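Local atomic coordinates of transcriptional activator HlyU (Vibrio cholerae, PDB entry 4K2E), a protein that binds DNA as a winged-helix transcription regulator and up-regulates the hemolysin gene hlyA of this pathogen. Residues E35-I40 against L69-R74. Numbering follows the deposited sequence.
Sequences ERRLQI and LAWLRR
A cation-pi stack between Arg-37 and Trp-71, continued inward by aliphatic packing of Ile-40 against Leu-69 and Leu-72, joins helix 35-40 to the C-terminal part of helix 62-74 near the centre of the chain. The guanidinium of Arg-37 lies almost flat on the indole, the two planes 10° apart. Its CZ stands 3.6 Å from the centroid of the six-membered ring of Trp-71, close to the ring normal, while NH1 reaches CE3 of Trp-71 at 3.4 Å and NH2 lies above CZ2. The stem of the arginine shares the same face, with CD 4.0 Å from the centroid of the five-membered ring in a CH-pi contact. The Arg-37 chain runs extended through chi2 and bends at chi3 (-52°), which brings its guanidinium end over the indole. Backbone carbonyls from the end of helix 16-32 hold this orientation: Arg-37 NE donates to Ala-31 O and NH2 to Lys-30 O, so the stacked group is also hydrogen-bonded to the C-terminal end of that helix. On the opposite face of the indole sits NH2 of Arg-74, offset toward the rim. In this ArsR-type winged-helix domain, the predicted helix-turn-helix spans residues 51-70, and the contact joins the C-terminal end of helix 62-74, which carries the end of that motif, to helix 35-40, the segment axes crossing at -67° and 10.3 Å apart. Deeper in, Ile-40 uses both branches. Its CG2 meets Leu-72 CD1 at 3.6 Å, and its CD1 lies 3.9 Å from Leu-69 CD2, the side chains of Ile-40 and Leu-69 crossing at about a right angle. The other methyl of Leu-72, CD2, rests 3.9 Å from Arg-37 CB, linking the aliphatic cluster to the stack. Leu-58 of helix 51-58 also packs on Ile-40, and Val-78 of the first wing strand on Leu-72.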
loop_
_atom_site.group_PDB
_atom_site.type_symbol
_atom_site.label_atom_id
_atom_site.label_comp_id
_atom_site.label_asym_id
_atom_site.label_seq_id
_atom_site.Cartn_x
_atom_site.Cartn_y
_atom_site.Cartn_z
ATOM N N GLU A 35 -10.865 0.316 -1.298
ATOM C CA GLU A 35 -11.496 0.048 -0.011
ATOM C C GLU A 35 -12.087 -1.353 0.066
ATOM O O GLU A 35 -11.924 -2.040 1.074
ATOM C CB GLU A 35 -12.509 1.119 0.366
ATOM C CG GLU A 35 -11.836 2.366 0.953
ATOM C CD GLU A 35 -12.805 3.443 1.364
ATOM O OE1 GLU A 35 -13.916 3.111 1.840
ATOM O OE2 GLU A 35 -12.445 4.633 1.202
ATOM N N ARG A 36 -12.730 -1.794 -1.010
ATOM C CA ARG A 36 -13.333 -3.133 -0.998
ATOM C C ARG A 36 -12.269 -4.262 -1.007
ATOM O O ARG A 36 -12.351 -5.229 -0.227
ATOM C CB ARG A 36 -14.348 -3.302 -2.139
ATOM C CG ARG A 36 -15.503 -2.309 -2.130
ATOM C CD ARG A 36 -16.138 -2.232 -0.732
ATOM N NE ARG A 36 -17.501 -1.747 -0.780
ATOM C CZ ARG A 36 -18.415 -2.002 0.155
ATOM N NH1 ARG A 36 -18.110 -2.743 1.220
ATOM N NH2 ARG A 36 -19.642 -1.528 0.017
ATOM N N ARG A 37 -11.248 -4.143 -1.859
ATOM C CA ARG A 37 -10.218 -5.186 -1.865
ATOM C C ARG A 37 -9.470 -5.255 -0.534
ATOM O O ARG A 37 -9.217 -6.354 -0.024
ATOM C CB ARG A 37 -9.237 -5.048 -3.042
ATOM C CG ARG A 37 -9.856 -5.349 -4.385
ATOM C CD ARG A 37 -8.869 -5.350 -5.557
ATOM N NE ARG A 37 -8.004 -4.155 -5.698
ATOM C CZ ARG A 37 -8.236 -3.103 -6.486
ATOM N NH1 ARG A 37 -9.358 -3.002 -7.199
ATOM N NH2 ARG A 37 -7.334 -2.116 -6.547
ATOM N N LEU A 38 -9.151 -4.093 0.034
ATOM C CA LEU A 38 -8.516 -4.071 1.353
ATOM C C LEU A 38 -9.429 -4.696 2.423
ATOM O O LEU A 38 -8.956 -5.409 3.285
ATOM C CB LEU A 38 -8.185 -2.661 1.806
ATOM C CG LEU A 38 -7.388 -2.535 3.109
ATOM C CD1 LEU A 38 -5.995 -3.163 2.929
ATOM C CD2 LEU A 38 -7.273 -1.058 3.516
ATOM N N GLN A 39 -10.715 -4.378 2.385
ATOM C CA GLN A 39 -11.673 -4.969 3.345
ATOM C C GLN A 39 -11.659 -6.497 3.289
ATOM O O GLN A 39 -11.601 -7.179 4.332
ATOM C CB GLN A 39 -13.093 -4.420 3.118
ATOM C CG GLN A 39 -13.310 -3.026 3.690
ATOM C CD GLN A 39 -14.571 -2.319 3.168
ATOM O OE1 GLN A 39 -15.457 -2.933 2.566
ATOM N NE2 GLN A 39 -14.643 -1.010 3.400
ATOM N N ILE A 40 -11.709 -7.027 2.068
ATOM C CA ILE A 40 -11.597 -8.468 1.871
ATOM C C ILE A 40 -10.298 -9.013 2.485
ATOM O O ILE A 40 -10.283 -9.975 3.288
ATOM C CB ILE A 40 -11.634 -8.793 0.358
ATOM C CG1 ILE A 40 -13.010 -8.424 -0.212
ATOM C CG2 ILE A 40 -11.274 -10.259 0.082
ATOM C CD1 ILE A 40 -13.121 -8.525 -1.750
ATOM N N LEU A 69 -12.589 -9.976 -6.094
ATOM C CA LEU A 69 -11.937 -11.239 -5.833
ATOM C C LEU A 69 -11.090 -11.641 -7.030
ATOM O O LEU A 69 -9.998 -12.207 -6.872
ATOM C CB LEU A 69 -12.954 -12.335 -5.497
ATOM C CG LEU A 69 -13.740 -12.156 -4.190
ATOM C CD1 LEU A 69 -14.886 -13.186 -4.113
ATOM C CD2 LEU A 69 -12.863 -12.233 -2.934
ATOM N N ALA A 70 -11.568 -11.315 -8.224
ATOM C CA ALA A 70 -10.878 -11.697 -9.445
ATOM C C ALA A 70 -9.512 -10.997 -9.530
ATOM O O ALA A 70 -8.501 -11.612 -9.917
ATOM C CB ALA A 70 -11.714 -11.381 -10.642
ATOM N N TRP A 71 -9.511 -9.709 -9.194
ATOM C CA TRP A 71 -8.283 -8.934 -9.104
ATOM C C TRP A 71 -7.339 -9.533 -8.066
ATOM O O TRP A 71 -6.163 -9.767 -8.362
ATOM C CB TRP A 71 -8.630 -7.476 -8.770
ATOM C CG TRP A 71 -7.474 -6.473 -8.849
ATOM C CD1 TRP A 71 -6.216 -6.602 -8.315
ATOM C CD2 TRP A 71 -7.528 -5.176 -9.439
ATOM N NE1 TRP A 71 -5.479 -5.452 -8.561
ATOM C CE2 TRP A 71 -6.267 -4.567 -9.246
ATOM C CE3 TRP A 71 -8.524 -4.467 -10.119
ATOM C CZ2 TRP A 71 -5.979 -3.292 -9.720
ATOM C CZ3 TRP A 71 -8.232 -3.203 -10.588
ATOM C CH2 TRP A 71 -6.972 -2.631 -10.382
ATOM N N LEU A 72 -7.840 -9.830 -6.868
ATOM C CA LEU A 72 -6.961 -10.397 -5.851
ATOM C C LEU A 72 -6.375 -11.773 -6.271
ATOM O O LEU A 72 -5.244 -12.092 -5.923
ATOM C CB LEU A 72 -7.661 -10.489 -4.489
ATOM C CG LEU A 72 -8.142 -9.173 -3.885
ATOM C CD1 LEU A 72 -9.009 -9.458 -2.652
ATOM C CD2 LEU A 72 -6.936 -8.194 -3.530
ATOM N N ARG A 73 -7.154 -12.580 -7.001
ATOM C CA ARG A 73 -6.702 -13.892 -7.495
ATOM C C ARG A 73 -5.607 -13.645 -8.559
ATOM O O ARG A 73 -4.539 -14.251 -8.543
ATOM C CB ARG A 73 -7.858 -14.692 -8.118
ATOM C CG ARG A 73 -8.869 -15.232 -7.088
ATOM C CD ARG A 73 -9.538 -16.566 -7.484
ATOM N NE ARG A 73 -10.128 -16.614 -8.819
ATOM C CZ ARG A 73 -11.244 -15.982 -9.148
ATOM N NH1 ARG A 73 -11.881 -15.225 -8.257
ATOM N NH2 ARG A 73 -11.722 -16.094 -10.360
ATOM N N ARG A 74 -5.903 -12.736 -9.472
ATOM C CA ARG A 74 -5.038 -12.486 -10.616
ATOM C C ARG A 74 -3.639 -12.020 -10.166
ATOM O O ARG A 74 -2.627 -12.484 -10.697
ATOM C CB ARG A 74 -5.669 -11.439 -11.533
ATOM C CG ARG A 74 -4.760 -11.026 -12.680
ATOM C CD ARG A 74 -5.478 -10.141 -13.666
ATOM N NE ARG A 74 -5.989 -8.945 -13.015
ATOM C CZ ARG A 74 -7.276 -8.631 -12.912
ATOM N NH1 ARG A 74 -8.222 -9.432 -13.417
ATOM N NH2 ARG A 74 -7.625 -7.503 -12.310
#